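Local coordinates for CLIP-associating protein 2 (Mus musculus, PDB 3WOZ), which contributes to microtubule dynamics through its TOG domains, helical arrays of HEAT type that probably bind tubulin or the microtubule, at residues Asp159-Thr164 with Thr204-Met209; Glu5-Val10 with Asn35-Ser40; Asp80-Leu85 with Ser118-Leu123. All coordinates share one frame; numbering follows the deposited sequence.

Contact 1 of 3, residues Asp159-Thr164 with Thr204-Met209; sequences DPRDFT and TPEFTM
Where the loop between helices 141-155 and 167-179 meets the first turn of helix 204-212, toward the C-terminal end of the helical array, F163 touches F207, and R161 and T164 close around E206. The buried half is aromatic. CZ of F163 lies 3.6 Å from CD2 of F207, and because CZ sits near the plane of the F207 ring, F163 meets that ring at its edge. L199 of helix 186-202 packs against both rings. The more exposed half is polar. E206 has CG anti to the backbone N (chi1 -164°) and then bends at chi2, which brings its carboxylate up to both R161 and T164, OE2 facing the guanidinium and OE1 the backbone of T164. NH1 of R161 stands 3.5 Å from OE2 of E206, a salt bridge without hydrogen-bond geometry, and the guanidinium and carboxylate planes are turned 66° apart. The other oxygen, OE1 of E206, is 3.5 Å from CA of T164 and takes its hydrogen bond from N165 N, just beyond the loop segment. With E206 cut back to an alanine, R161 would probably lose this charged mate and N165 N this acceptor. NH1 of R161 also comes within 3.1 Å of F163 O, but the angle is too poor for a bond. N203 joins the two sides from outside: its ND2 donates to P160 O, and its OD1 accepts from E206 N. A loop seated on the start of a later helix, with aromatic packing inside and a charge pair near the surface, fits the packing of successive helical layers in a HEAT-repeat array.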
ATOM      1  N   ASP A 159      10.382  -4.935  12.919  1.00 53.86           N
ATOM      2  CA  ASP A 159      11.545  -4.944  13.802  1.00 54.64           C
ATOM      3  C   ASP A 159      11.977  -3.501  14.036  1.00 55.03           C
ATOM      4  O   ASP A 159      11.807  -2.667  13.149  1.00 55.03           O
ATOM      5  CB  ASP A 159      12.701  -5.717  13.164  1.00 54.75           C
ATOM      6  CG  ASP A 159      12.604  -7.214  13.379  1.00 55.45           C
ATOM      7  OD1 ASP A 159      11.884  -7.654  14.307  1.00 55.91           O
ATOM      8  OD2 ASP A 159      13.267  -7.953  12.620  1.00 56.51           O
ATOM      9  N   PRO A 160      12.531  -3.196  15.227  1.00 55.64           N
ATOM     10  CA  PRO A 160      13.040  -1.848  15.512  1.00 56.08           C
ATOM     11  C   PRO A 160      14.036  -1.310  14.471  1.00 56.62           C
ATOM     12  O   PRO A 160      14.002  -0.121  14.155  1.00 56.68           O
ATOM     13  CB  PRO A 160      13.722  -2.017  16.872  1.00 56.17           C
ATOM     14  CG  PRO A 160      12.943  -3.101  17.532  1.00 55.95           C
ATOM     15  CD  PRO A 160      12.564  -4.055  16.429  1.00 55.58           C
ATOM     16  N   ARG A 161      14.893  -2.172  13.927  1.00 57.24           N
ATOM     17  CA  ARG A 161      15.908  -1.727  12.963  1.00 58.06           C
ATOM     18  C   ARG A 161      15.390  -1.634  11.520  1.00 58.20           C
ATOM     19  O   ARG A 161      16.167  -1.424  10.581  1.00 58.28           O
ATOM     20  CB  ARG A 161      17.186  -2.584  13.066  1.00 58.33           C
ATOM     21  CG  ARG A 161      18.472  -1.971  12.452  1.00 59.34           C
ATOM     22  CD  ARG A 161      18.583  -0.444  12.618  1.00 60.98           C
ATOM     23  NE  ARG A 161      18.673  -0.016  14.014  1.00 62.53           N
ATOM     24  CZ  ARG A 161      18.222   1.149  14.479  1.00 63.31           C
ATOM     25  NH1 ARG A 161      17.628   2.016  13.667  1.00 63.47           N
ATOM     26  NH2 ARG A 161      18.352   1.445  15.766  1.00 63.02           N
ATOM     27  N   ASP A 162      14.076  -1.768  11.350  1.00 58.35           N
ATOM     28  CA  ASP A 162      13.444  -1.480  10.066  1.00 58.50           C
ATOM     29  C   ASP A 162      13.179   0.023   9.956  1.00 58.63           C
ATOM     30  O   ASP A 162      12.915   0.541   8.871  1.00 58.70           O
ATOM     31  CB  ASP A 162      12.137  -2.262   9.906  1.00 58.44           C
ATOM     32  CG  ASP A 162      12.351  -3.760   9.769  1.00 58.51           C
ATOM     33  OD1 ASP A 162      11.436  -4.518  10.154  1.00 58.63           O
ATOM     34  OD2 ASP A 162      13.417  -4.187   9.276  1.00 58.27           O
ATOM     35  N   PHE A 163      13.254   0.711  11.094  1.00 58.86           N
ATOM     36  CA  PHE A 163      13.035   2.149  11.164  1.00 59.16           C
ATOM     37  C   PHE A 163      14.331   2.880  11.527  1.00 59.49           C
ATOM     38  O   PHE A 163      14.841   2.744  12.642  1.00 59.48           O
ATOM     39  CB  PHE A 163      11.925   2.465  12.169  1.00 59.03           C
ATOM     40  CG  PHE A 163      11.768   3.932  12.468  1.00 59.19           C
ATOM     41  CD1 PHE A 163      12.136   4.442  13.709  1.00 59.35           C
ATOM     42  CD2 PHE A 163      11.252   4.802  11.515  1.00 59.37           C
ATOM     43  CE1 PHE A 163      11.990   5.801  13.995  1.00 59.59           C
ATOM     44  CE2 PHE A 163      11.106   6.163  11.793  1.00 59.38           C
ATOM     45  CZ  PHE A 163      11.478   6.661  13.033  1.00 59.26           C
ATOM     46  N   THR A 164      14.853   3.653  10.575  1.00 59.75           N
ATOM     47  CA  THR A 164      16.115   4.371  10.758  1.00 60.17           C
ATOM     48  C   THR A 164      15.982   5.874  10.506  1.00 60.40           C
ATOM     49  O   THR A 164      15.152   6.315   9.702  1.00 60.34           O
ATOM     50  CB  THR A 164      17.243   3.812   9.853  1.00 60.14           C
ATOM     51  OG1 THR A 164      16.803   3.786   8.491  1.00 60.32           O
ATOM     52  CG2 THR A 164      17.643   2.406  10.277  1.00 60.28           C
ATOM     53  N   THR A 204      12.455   3.892  20.111  1.00 64.32           N
ATOM     54  CA  THR A 204      12.574   5.146  20.857  1.00 64.74           C
ATOM     55  C   THR A 204      13.869   5.921  20.543  1.00 65.17           C
ATOM     56  O   THR A 204      13.789   7.058  20.071  1.00 65.13           O
ATOM     57  CB  THR A 204      12.387   4.926  22.384  1.00 64.69           C
ATOM     58  OG1 THR A 204      11.152   4.239  22.624  1.00 64.68           O
ATOM     59  CG2 THR A 204      12.377   6.254  23.132  1.00 64.64           C
ATOM     60  N   PRO A 205      15.055   5.311  20.780  1.00 65.60           N
ATOM     61  CA  PRO A 205      16.303   6.050  20.554  1.00 65.97           C
ATOM     62  C   PRO A 205      16.441   6.616  19.139  1.00 66.35           C
ATOM     63  O   PRO A 205      16.792   7.786  18.983  1.00 66.37           O
ATOM     64  CB  PRO A 205      17.386   5.000  20.827  1.00 65.95           C
ATOM     65  CG  PRO A 205      16.755   4.066  21.785  1.00 65.84           C
ATOM     66  CD  PRO A 205      15.327   3.966  21.324  1.00 65.69           C
ATOM     67  N   GLU A 206      16.139   5.805  18.126  1.00 66.80           N
ATOM     68  CA  GLU A 206      16.236   6.245  16.733  1.00 67.24           C
ATOM     69  C   GLU A 206      15.206   7.323  16.392  1.00 67.70           C
ATOM     70  O   GLU A 206      15.446   8.159  15.520  1.00 67.72           O
ATOM     71  CB  GLU A 206      16.113   5.052  15.778  1.00 67.03           C
ATOM     72  CG  GLU A 206      16.564   5.324  14.345  1.00 66.80           C
ATOM     73  CD  GLU A 206      18.081   5.288  14.152  1.00 66.32           C
ATOM     74  OE1 GLU A 206      18.533   5.570  13.024  1.00 65.18           O
ATOM     75  OE2 GLU A 206      18.821   4.976  15.111  1.00 66.30           O
ATOM     76  N   PHE A 207      14.065   7.300  17.081  1.00 68.33           N
ATOM     77  CA  PHE A 207      13.039   8.328  16.900  1.00 68.96           C
ATOM     78  C   PHE A 207      13.407   9.623  17.620  1.00 69.46           C
ATOM     79  O   PHE A 207      13.062  10.711  17.157  1.00 69.40           O
ATOM     80  CB  PHE A 207      11.665   7.842  17.371  1.00 68.84           C
ATOM     81  CG  PHE A 207      10.529   8.713  16.906  1.00 68.79           C
ATOM     82  CD1 PHE A 207      10.066   9.761  17.696  1.00 68.62           C
ATOM     83  CD2 PHE A 207       9.930   8.493  15.671  1.00 68.64           C
ATOM     84  CE1 PHE A 207       9.023  10.569  17.265  1.00 68.46           C
ATOM     85  CE2 PHE A 207       8.886   9.299  15.232  1.00 68.56           C
ATOM     86  CZ  PHE A 207       8.432  10.339  16.031  1.00 68.58           C
ATOM     87  N   THR A 208      14.089   9.497  18.758  1.00 70.20           N
ATOM     88  CA  THR A 208      14.580  10.656  19.505  1.00 71.02           C
ATOM     89  C   THR A 208      15.629  11.405  18.676  1.00 71.51           C
ATOM     90  O   THR A 208      15.640  12.638  18.641  1.00 71.62           O
ATOM     91  CB  THR A 208      15.161  10.243  20.877  1.00 71.04           C
ATOM     92  OG1 THR A 208      14.275   9.311  21.511  1.00 71.21           O
ATOM     93  CG2 THR A 208      15.336  11.459  21.788  1.00 71.18           C
HETATM   94  N   MSE A 209      16.485  10.641  17.997  1.00 72.17           N
HETATM   95  CA  MSE A 209      17.508  11.174  17.102  1.00 72.95           C
HETATM   96  C   MSE A 209      16.858  11.897  15.918  1.00 72.80           C
HETATM   97  O   MSE A 209      17.313  12.968  15.506  1.00 72.83           O
HETATM   98  CB  MSE A 209      18.395  10.031  16.604  1.00 73.38           C
HETATM   99  CG  MSE A 209      19.889  10.316  16.631  1.00 75.91           C
HETATM  100 SE   MSE A 209      20.938   8.697  16.287  1.00 82.46          SE
HETATM  101  CE  MSE A 209      20.704   8.591  14.354  1.00 80.42           C
TER

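Contact 2 of 3, residues Glu5-Val10 with Asn35-Ser40; sequences EDVAEV and NQRTLS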
ATOM      1  N   GLU A   5      -7.166 -22.869 -20.473  1.00 69.68           N
ATOM      2  CA  GLU A   5      -5.993 -23.216 -19.655  1.00 69.23           C
ATOM      3  C   GLU A   5      -4.654 -22.733 -20.231  1.00 68.67           C
ATOM      4  O   GLU A   5      -3.594 -23.001 -19.657  1.00 68.75           O
ATOM      5  CB  GLU A   5      -5.951 -24.728 -19.366  1.00 69.43           C
ATOM      6  CG  GLU A   5      -5.642 -25.619 -20.574  1.00 70.03           C
ATOM      7  CD  GLU A   5      -6.888 -26.112 -21.299  1.00 71.09           C
ATOM      8  OE1 GLU A   5      -7.769 -25.289 -21.635  1.00 71.20           O
ATOM      9  OE2 GLU A   5      -6.979 -27.336 -21.545  1.00 71.59           O
ATOM     10  N   ASP A   6      -4.703 -22.029 -21.359  1.00 67.90           N
ATOM     11  CA  ASP A   6      -3.503 -21.452 -21.964  1.00 67.11           C
ATOM     12  C   ASP A   6      -3.176 -20.107 -21.315  1.00 66.41           C
ATOM     13  O   ASP A   6      -4.018 -19.204 -21.294  1.00 66.33           O
ATOM     14  CB  ASP A   6      -3.695 -21.278 -23.475  1.00 67.25           C
ATOM     15  CG  ASP A   6      -2.438 -20.796 -24.174  1.00 67.54           C
ATOM     16  OD1 ASP A   6      -1.434 -21.542 -24.185  1.00 68.30           O
ATOM     17  OD2 ASP A   6      -2.453 -19.673 -24.721  1.00 68.22           O
ATOM     18  N   VAL A   7      -1.952 -19.978 -20.801  1.00 65.44           N
ATOM     19  CA  VAL A   7      -1.525 -18.769 -20.082  1.00 64.47           C
ATOM     20  C   VAL A   7      -1.539 -17.514 -20.963  1.00 63.91           C
ATOM     21  O   VAL A   7      -2.143 -16.502 -20.592  1.00 63.65           O
ATOM     22  CB  VAL A   7      -0.137 -18.943 -19.408  1.00 64.44           C
ATOM     23  CG1 VAL A   7       0.339 -17.624 -18.806  1.00 64.08           C
ATOM     24  CG2 VAL A   7      -0.201 -20.016 -18.330  1.00 64.26           C
ATOM     25  N   ALA A   8      -0.883 -17.589 -22.122  1.00 63.13           N
ATOM     26  CA  ALA A   8      -0.824 -16.461 -23.056  1.00 62.34           C
ATOM     27  C   ALA A   8      -2.219 -15.936 -23.408  1.00 61.73           C
ATOM     28  O   ALA A   8      -2.436 -14.726 -23.460  1.00 61.78           O
ATOM     29  CB  ALA A   8      -0.056 -16.847 -24.315  1.00 62.41           C
ATOM     30  N   GLU A   9      -3.157 -16.856 -23.622  1.00 60.90           N
ATOM     31  CA  GLU A   9      -4.539 -16.513 -23.956  1.00 60.25           C
ATOM     32  C   GLU A   9      -5.312 -15.922 -22.773  1.00 59.51           C
ATOM     33  O   GLU A   9      -6.081 -14.977 -22.950  1.00 59.30           O
ATOM     34  CB  GLU A   9      -5.275 -17.735 -24.529  1.00 60.37           C
ATOM     35  CG  GLU A   9      -6.752 -17.508 -24.883  1.00 61.28           C
ATOM     36  CD  GLU A   9      -6.970 -16.690 -26.157  1.00 62.67           C
ATOM     37  OE1 GLU A   9      -6.169 -15.775 -26.452  1.00 63.03           O
ATOM     38  OE2 GLU A   9      -7.965 -16.966 -26.866  1.00 63.38           O
ATOM     39  N   VAL A  10      -5.115 -16.487 -21.582  1.00 58.67           N
ATOM     40  CA  VAL A  10      -5.733 -15.955 -20.368  1.00 57.88           C
ATOM     41  C   VAL A  10      -5.314 -14.498 -20.173  1.00 57.53           C
ATOM     42  O   VAL A  10      -6.158 -13.632 -19.933  1.00 57.42           O
ATOM     43  CB  VAL A  10      -5.401 -16.809 -19.113  1.00 57.87           C
ATOM     44  CG1 VAL A  10      -5.667 -16.030 -17.829  1.00 57.38           C
ATOM     45  CG2 VAL A  10      -6.208 -18.095 -19.114  1.00 57.44           C
ATOM     46  N   ASN A  35      -5.119 -23.862  -9.395  1.00 49.78           N
ATOM     47  CA  ASN A  35      -4.508 -25.104  -9.866  1.00 50.45           C
ATOM     48  C   ASN A  35      -2.979 -25.054  -9.849  1.00 51.04           C
ATOM     49  O   ASN A  35      -2.319 -25.947 -10.385  1.00 51.19           O
ATOM     50  CB  ASN A  35      -5.004 -25.446 -11.275  1.00 50.13           C
ATOM     51  CG  ASN A  35      -6.493 -25.753 -11.320  1.00 50.37           C
ATOM     52  OD1 ASN A  35      -7.106 -26.084 -10.303  1.00 50.48           O
ATOM     53  ND2 ASN A  35      -7.079 -25.649 -12.506  1.00 49.59           N
ATOM     54  N   GLN A  36      -2.430 -24.004  -9.237  1.00 51.89           N
ATOM     55  CA  GLN A  36      -0.980 -23.760  -9.193  1.00 52.60           C
ATOM     56  C   GLN A  36      -0.301 -24.025 -10.546  1.00 53.08           C
ATOM     57  O   GLN A  36       0.738 -24.681 -10.618  1.00 53.21           O
ATOM     58  CB  GLN A  36      -0.316 -24.572  -8.074  1.00 52.63           C
ATOM     59  CG  GLN A  36      -0.739 -24.185  -6.650  1.00 53.32           C
ATOM     60  CD  GLN A  36       0.106 -23.068  -6.022  1.00 54.75           C
ATOM     61  OE1 GLN A  36      -0.122 -22.689  -4.872  1.00 55.76           O
ATOM     62  NE2 GLN A  36       1.083 -22.549  -6.767  1.00 54.58           N
ATOM     63  N   ARG A  37      -0.921 -23.528 -11.612  1.00 53.63           N
ATOM     64  CA  ARG A  37      -0.317 -23.515 -12.935  1.00 54.17           C
ATOM     65  C   ARG A  37       0.687 -22.371 -12.924  1.00 54.33           C
ATOM     66  O   ARG A  37       0.312 -21.198 -12.869  1.00 54.79           O
ATOM     67  CB  ARG A  37      -1.396 -23.312 -14.003  1.00 54.36           C
ATOM     68  CG  ARG A  37      -0.893 -23.124 -15.432  1.00 55.41           C
ATOM     69  CD  ARG A  37      -0.924 -24.416 -16.250  1.00 56.83           C
ATOM     70  NE  ARG A  37      -1.194 -24.138 -17.664  1.00 57.95           N
ATOM     71  CZ  ARG A  37      -0.299 -23.670 -18.536  1.00 58.94           C
ATOM     72  NH1 ARG A  37      -0.655 -23.447 -19.796  1.00 59.12           N
ATOM     73  NH2 ARG A  37       0.950 -23.416 -18.158  1.00 59.22           N
ATOM     74  N   THR A  38       1.969 -22.713 -12.943  1.00 54.30           N
ATOM     75  CA  THR A  38       3.014 -21.717 -12.727  1.00 54.28           C
ATOM     76  C   THR A  38       3.309 -20.879 -13.964  1.00 54.12           C
ATOM     77  O   THR A  38       3.196 -21.349 -15.102  1.00 54.02           O
ATOM     78  CB  THR A  38       4.319 -22.353 -12.209  1.00 54.21           C
ATOM     79  OG1 THR A  38       4.580 -23.561 -12.930  1.00 54.77           O
ATOM     80  CG2 THR A  38       4.212 -22.658 -10.719  1.00 54.40           C
ATOM     81  N   LEU A  39       3.691 -19.630 -13.719  1.00 53.88           N
ATOM     82  CA  LEU A  39       4.009 -18.691 -14.782  1.00 53.61           C
ATOM     83  C   LEU A  39       5.513 -18.608 -14.995  1.00 53.51           C
ATOM     84  O   LEU A  39       6.293 -18.806 -14.063  1.00 53.64           O
ATOM     85  CB  LEU A  39       3.452 -17.302 -14.447  1.00 53.55           C
ATOM     86  CG  LEU A  39       1.981 -17.181 -14.026  1.00 52.95           C
ATOM     87  CD1 LEU A  39       1.685 -15.763 -13.572  1.00 52.46           C
ATOM     88  CD2 LEU A  39       1.038 -17.585 -15.144  1.00 52.72           C
ATOM     89  N   SER A  40       5.914 -18.326 -16.231  1.00 53.48           N
ATOM     90  CA  SER A  40       7.301 -17.991 -16.525  1.00 53.33           C
ATOM     91  C   SER A  40       7.566 -16.561 -16.060  1.00 53.29           C
ATOM     92  O   SER A  40       6.640 -15.843 -15.658  1.00 52.98           O
ATOM     93  CB  SER A  40       7.595 -18.134 -18.020  1.00 53.25           C
ATOM     94  OG  SER A  40       7.389 -16.912 -18.707  1.00 53.59           O
TER
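R37 reaches E5 with two nitrogens aimed at one backbone oxygen. NH1 of R37 donates to E5 O at 3.0 Å with an N-H...O angle of 140°, and NE of R37 adds a weak bond to E5 O at 3.3 Å. NH1 comes in the carbonyl plane of E5, while E5 O stands 24° out of the guanidinium plane, so this stronger bond is tilted and not flat. V7 covers one face of the same guanidinium: its CG2 lies 3.6 Å from NH2 of R37, over the outer part of the group and not its middle. The other methyl of V7 is turned to L39, CG1 of V7 meeting CD2 of L39 at 3.7 Å. That split follows from V7 having CG1 anti to the backbone N (chi1 174°), which sends its two branches to different partners. The contact thus joins the start of helix 7-14 to the loop between helices 19-34 and 41-54, at the N-terminal end of the HEAT-type array. Capping bonds shape the backbone on each side. D6 is the N-cap of helix 7-14, its OD2 accepting from E9 N at 3.1 Å, in the turn from which V7 projects. The carboxylate of D6 also comes near the arginine, OD1 of D6 being 4.8 Å from NH1 of R37; that is too far for a salt bridge, though the opposite charges probably attract weakly. On the other side Q36, with positive phi, is the C-prime residue of a Schellman motif ending helix 19-34, in which R37 N bonds back to L32 O. The side chain of L32 touches both V7 and R37. Further along, L39 rests on L47 of helix 41-54, and S40 is the N-cap of that helix, its own backbone N donating to OE2 of E43.

Contact 3 of 3, residues Asp80-Leu85 with Ser118-Leu123; sequences DLQDWL and SFPNDL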
ATOM      1  N   ASP A  80       8.431 -13.498  -5.808  1.00 47.86           N
ATOM      2  CA  ASP A  80       8.886 -12.970  -7.088  1.00 47.95           C
ATOM      3  C   ASP A  80       8.287 -11.601  -7.436  1.00 47.70           C
ATOM      4  O   ASP A  80       8.383 -11.155  -8.578  1.00 47.64           O
ATOM      5  CB  ASP A  80       8.579 -13.984  -8.195  1.00 48.11           C
ATOM      6  CG  ASP A  80       9.299 -15.306  -7.990  1.00 49.45           C
ATOM      7  OD1 ASP A  80      10.544 -15.347  -8.135  1.00 50.27           O
ATOM      8  OD2 ASP A  80       8.616 -16.310  -7.688  1.00 50.65           O
ATOM      9  N   LEU A  81       7.697 -10.933  -6.445  1.00 47.47           N
ATOM     10  CA  LEU A  81       6.946  -9.693  -6.675  1.00 47.19           C
ATOM     11  C   LEU A  81       7.537  -8.447  -6.012  1.00 47.01           C
ATOM     12  O   LEU A  81       6.883  -7.402  -5.955  1.00 46.99           O
ATOM     13  CB  LEU A  81       5.484  -9.867  -6.232  1.00 47.04           C
ATOM     14  CG  LEU A  81       4.561 -10.703  -7.119  1.00 47.09           C
ATOM     15  CD1 LEU A  81       3.251 -10.999  -6.401  1.00 47.12           C
ATOM     16  CD2 LEU A  81       4.299 -10.012  -8.455  1.00 47.33           C
ATOM     17  N   GLN A  82       8.769  -8.546  -5.525  1.00 46.79           N
ATOM     18  CA  GLN A  82       9.386  -7.436  -4.792  1.00 46.74           C
ATOM     19  C   GLN A  82       9.586  -6.168  -5.629  1.00 46.31           C
ATOM     20  O   GLN A  82       9.470  -5.051  -5.112  1.00 46.28           O
ATOM     21  CB  GLN A  82      10.689  -7.878  -4.117  1.00 46.69           C
ATOM     22  CG  GLN A  82      10.435  -8.661  -2.829  1.00 47.99           C
ATOM     23  CD  GLN A  82      11.699  -9.197  -2.173  1.00 48.96           C
ATOM     24  OE1 GLN A  82      12.794  -8.658  -2.351  1.00 49.81           O
ATOM     25  NE2 GLN A  82      11.547 -10.262  -1.398  1.00 49.14           N
ATOM     26  N   ASP A  83       9.866  -6.347  -6.918  1.00 45.86           N
ATOM     27  CA  ASP A  83      10.057  -5.222  -7.831  1.00 45.60           C
ATOM     28  C   ASP A  83       8.735  -4.579  -8.249  1.00 45.07           C
ATOM     29  O   ASP A  83       8.722  -3.452  -8.746  1.00 45.43           O
ATOM     30  CB  ASP A  83      10.847  -5.656  -9.071  1.00 46.00           C
ATOM     31  CG  ASP A  83      12.273  -6.064  -8.745  1.00 46.76           C
ATOM     32  OD1 ASP A  83      12.742  -7.068  -9.314  1.00 48.57           O
ATOM     33  OD2 ASP A  83      12.928  -5.389  -7.921  1.00 48.62           O
ATOM     34  N   TRP A  84       7.631  -5.297  -8.044  1.00 44.10           N
ATOM     35  CA  TRP A  84       6.298  -4.789  -8.359  1.00 42.97           C
ATOM     36  C   TRP A  84       5.611  -4.217  -7.119  1.00 42.52           C
ATOM     37  O   TRP A  84       4.532  -3.617  -7.215  1.00 42.60           O
ATOM     38  CB  TRP A  84       5.438  -5.893  -8.995  1.00 42.88           C
ATOM     39  CG  TRP A  84       4.129  -5.395  -9.562  1.00 42.26           C
ATOM     40  CD1 TRP A  84       3.967  -4.485 -10.568  1.00 41.43           C
ATOM     41  CD2 TRP A  84       2.808  -5.777  -9.151  1.00 41.04           C
ATOM     42  NE1 TRP A  84       2.628  -4.277 -10.808  1.00 40.87           N
ATOM     43  CE2 TRP A  84       1.896  -5.057  -9.952  1.00 40.86           C
ATOM     44  CE3 TRP A  84       2.307  -6.661  -8.182  1.00 40.01           C
ATOM     45  CZ2 TRP A  84       0.508  -5.192  -9.819  1.00 40.31           C
ATOM     46  CZ3 TRP A  84       0.933  -6.794  -8.048  1.00 40.16           C
ATOM     47  CH2 TRP A  84       0.048  -6.064  -8.866  1.00 40.48           C
ATOM     48  N   LEU A  85       6.246  -4.394  -5.960  1.00 41.67           N
ATOM     49  CA  LEU A  85       5.647  -4.029  -4.682  1.00 41.15           C
ATOM     50  C   LEU A  85       5.287  -2.543  -4.569  1.00 40.81           C
ATOM     51  O   LEU A  85       4.230  -2.207  -4.027  1.00 40.59           O
ATOM     52  CB  LEU A  85       6.529  -4.477  -3.504  1.00 41.05           C
ATOM     53  CG  LEU A  85       6.043  -4.152  -2.082  1.00 41.48           C
ATOM     54  CD1 LEU A  85       4.656  -4.743  -1.786  1.00 40.34           C
ATOM     55  CD2 LEU A  85       7.058  -4.586  -1.027  1.00 41.44           C
ATOM     56  N   SER A 118       2.733 -10.386   3.396  1.00 38.97           N
ATOM     57  CA  SER A 118       3.394 -11.190   2.362  1.00 38.92           C
ATOM     58  C   SER A 118       4.791 -10.702   1.933  1.00 38.77           C
ATOM     59  O   SER A 118       5.474 -11.378   1.173  1.00 38.64           O
ATOM     60  CB  SER A 118       2.496 -11.313   1.127  1.00 38.77           C
ATOM     61  OG  SER A 118       1.219 -11.832   1.465  1.00 38.69           O
ATOM     62  N   PHE A 119       5.211  -9.539   2.420  1.00 38.86           N
ATOM     63  CA  PHE A 119       6.451  -8.918   1.938  1.00 38.84           C
ATOM     64  C   PHE A 119       7.327  -8.462   3.095  1.00 38.88           C
ATOM     65  O   PHE A 119       6.805  -8.179   4.167  1.00 39.02           O
ATOM     66  CB  PHE A 119       6.126  -7.727   1.028  1.00 38.37           C
ATOM     67  CG  PHE A 119       5.469  -8.109  -0.265  1.00 38.38           C
ATOM     68  CD1 PHE A 119       6.233  -8.533  -1.352  1.00 37.96           C
ATOM     69  CD2 PHE A 119       4.084  -8.036  -0.406  1.00 37.71           C
ATOM     70  CE1 PHE A 119       5.627  -8.882  -2.555  1.00 37.19           C
ATOM     71  CE2 PHE A 119       3.469  -8.387  -1.606  1.00 36.86           C
ATOM     72  CZ  PHE A 119       4.241  -8.809  -2.682  1.00 37.37           C
ATOM     73  N   PRO A 120       8.660  -8.369   2.881  1.00 39.22           N
ATOM     74  CA  PRO A 120       9.525  -7.891   3.970  1.00 39.42           C
ATOM     75  C   PRO A 120       9.084  -6.523   4.480  1.00 39.45           C
ATOM     76  O   PRO A 120       8.683  -5.673   3.689  1.00 39.40           O
ATOM     77  CB  PRO A 120      10.911  -7.799   3.317  1.00 39.32           C
ATOM     78  CG  PRO A 120      10.848  -8.725   2.147  1.00 39.62           C
ATOM     79  CD  PRO A 120       9.427  -8.670   1.657  1.00 39.04           C
ATOM     80  N   ASN A 121       9.154  -6.331   5.793  1.00 39.88           N
ATOM     81  CA  ASN A 121       8.681  -5.104   6.426  1.00 40.42           C
ATOM     82  C   ASN A 121       9.477  -3.852   6.038  1.00 40.91           C
ATOM     83  O   ASN A 121       8.889  -2.804   5.760  1.00 40.67           O
ATOM     84  CB  ASN A 121       8.641  -5.264   7.949  1.00 40.40           C
ATOM     85  CG  ASN A 121       7.536  -6.208   8.421  1.00 41.27           C
ATOM     86  OD1 ASN A 121       6.456  -6.278   7.826  1.00 41.03           O
ATOM     87  ND2 ASN A 121       7.799  -6.924   9.513  1.00 40.56           N
ATOM     88  N   ASP A 122      10.807  -3.963   6.029  1.00 41.44           N
ATOM     89  CA  ASP A 122      11.670  -2.827   5.689  1.00 41.95           C
ATOM     90  C   ASP A 122      11.353  -2.284   4.297  1.00 41.68           C
ATOM     91  O   ASP A 122      11.189  -1.072   4.129  1.00 41.38           O
ATOM     92  CB  ASP A 122      13.166  -3.177   5.837  1.00 42.21           C
ATOM     93  CG  ASP A 122      13.604  -4.342   4.955  1.00 44.07           C
ATOM     94  OD1 ASP A 122      12.761  -5.197   4.586  1.00 46.25           O
ATOM     95  OD2 ASP A 122      14.811  -4.408   4.637  1.00 47.18           O
ATOM     96  N   LEU A 123      11.233  -3.188   3.326  1.00 41.72           N
ATOM     97  CA  LEU A 123      10.881  -2.835   1.943  1.00 42.21           C
ATOM     98  C   LEU A 123       9.519  -2.133   1.839  1.00 42.13           C
ATOM     99  O   LEU A 123       9.384  -1.126   1.130  1.00 42.56           O
ATOM    100  CB  LEU A 123      10.893  -4.074   1.039  1.00 42.28           C
ATOM    101  CG  LEU A 123      12.179  -4.878   0.790  1.00 43.62           C
ATOM    102  CD1 LEU A 123      11.883  -5.974  -0.218  1.00 44.76           C
ATOM    103  CD2 LEU A 123      13.346  -4.021   0.295  1.00 44.36           C
TER
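The two backbones come nearest at Q82 and F119, whose CA atoms are 7.5 Å apart; they stand clear of each other, and the F119 ring bridges most of the gap. F119 is central: CG anti to the carbonyl carbon (chi1 -67°) turns its ring toward L81 and L85. L85 covers one face. Its CD1 lies 3.7 Å from the centroid of the F119 ring and 16° off the ring normal, the geometry of a CH-pi contact, and the two side chains run antiparallel alongside one another. L81 comes from a different direction, to the edge of the ring, where its CB is 3.8 Å from CE1 of F119. The extended chain of Q82 reaches along the outer side and crosses P120 and L123 at about a right angle to each. Its amide meets carbon at both ends: OE1 of Q82 lies 3.5 Å from CD1 of L123, and NE2 of Q82 lies 3.9 Å from CG of P120. P120 is the N-cap residue of helix 121-133. The contact sets the loop before helix 85-96 against the start of that later helix. I127 of the same helix extends the packing on L85, and I74 of helix 60-77 touches F119. The chemistry is largely apolar, leucine carbons against a face and an edge of one aromatic ring and the Q82 amide resting on carbons of P120 and L123, which implies cohesion by van der Waals and CH-pi contact, with shape and not polar pairing setting the fit between the two segments.

From the N terminus, contact 2 comes first: it closes a loop through helix 19-34, tying the start of helix 7-14 to the turn before helix 41-54. Contact 3 closes the next, spanning helices 85-96 and 102-118, and joins the turn after helix 60-77 to the start of helix 121-133. Contact 1 follows, enclosing helices 167-179 and 186-202. The three are in series, so none nests in or crosses another. Contacts 1 and 2 lie on opposite sides of the chain's centre, their centres 43 Å apart. Contact 3 lies closer to that centre and touches contact 1 directly, D162 packing on N121 and D122, whereas its nearest atoms stay about 7 Å from contact 2.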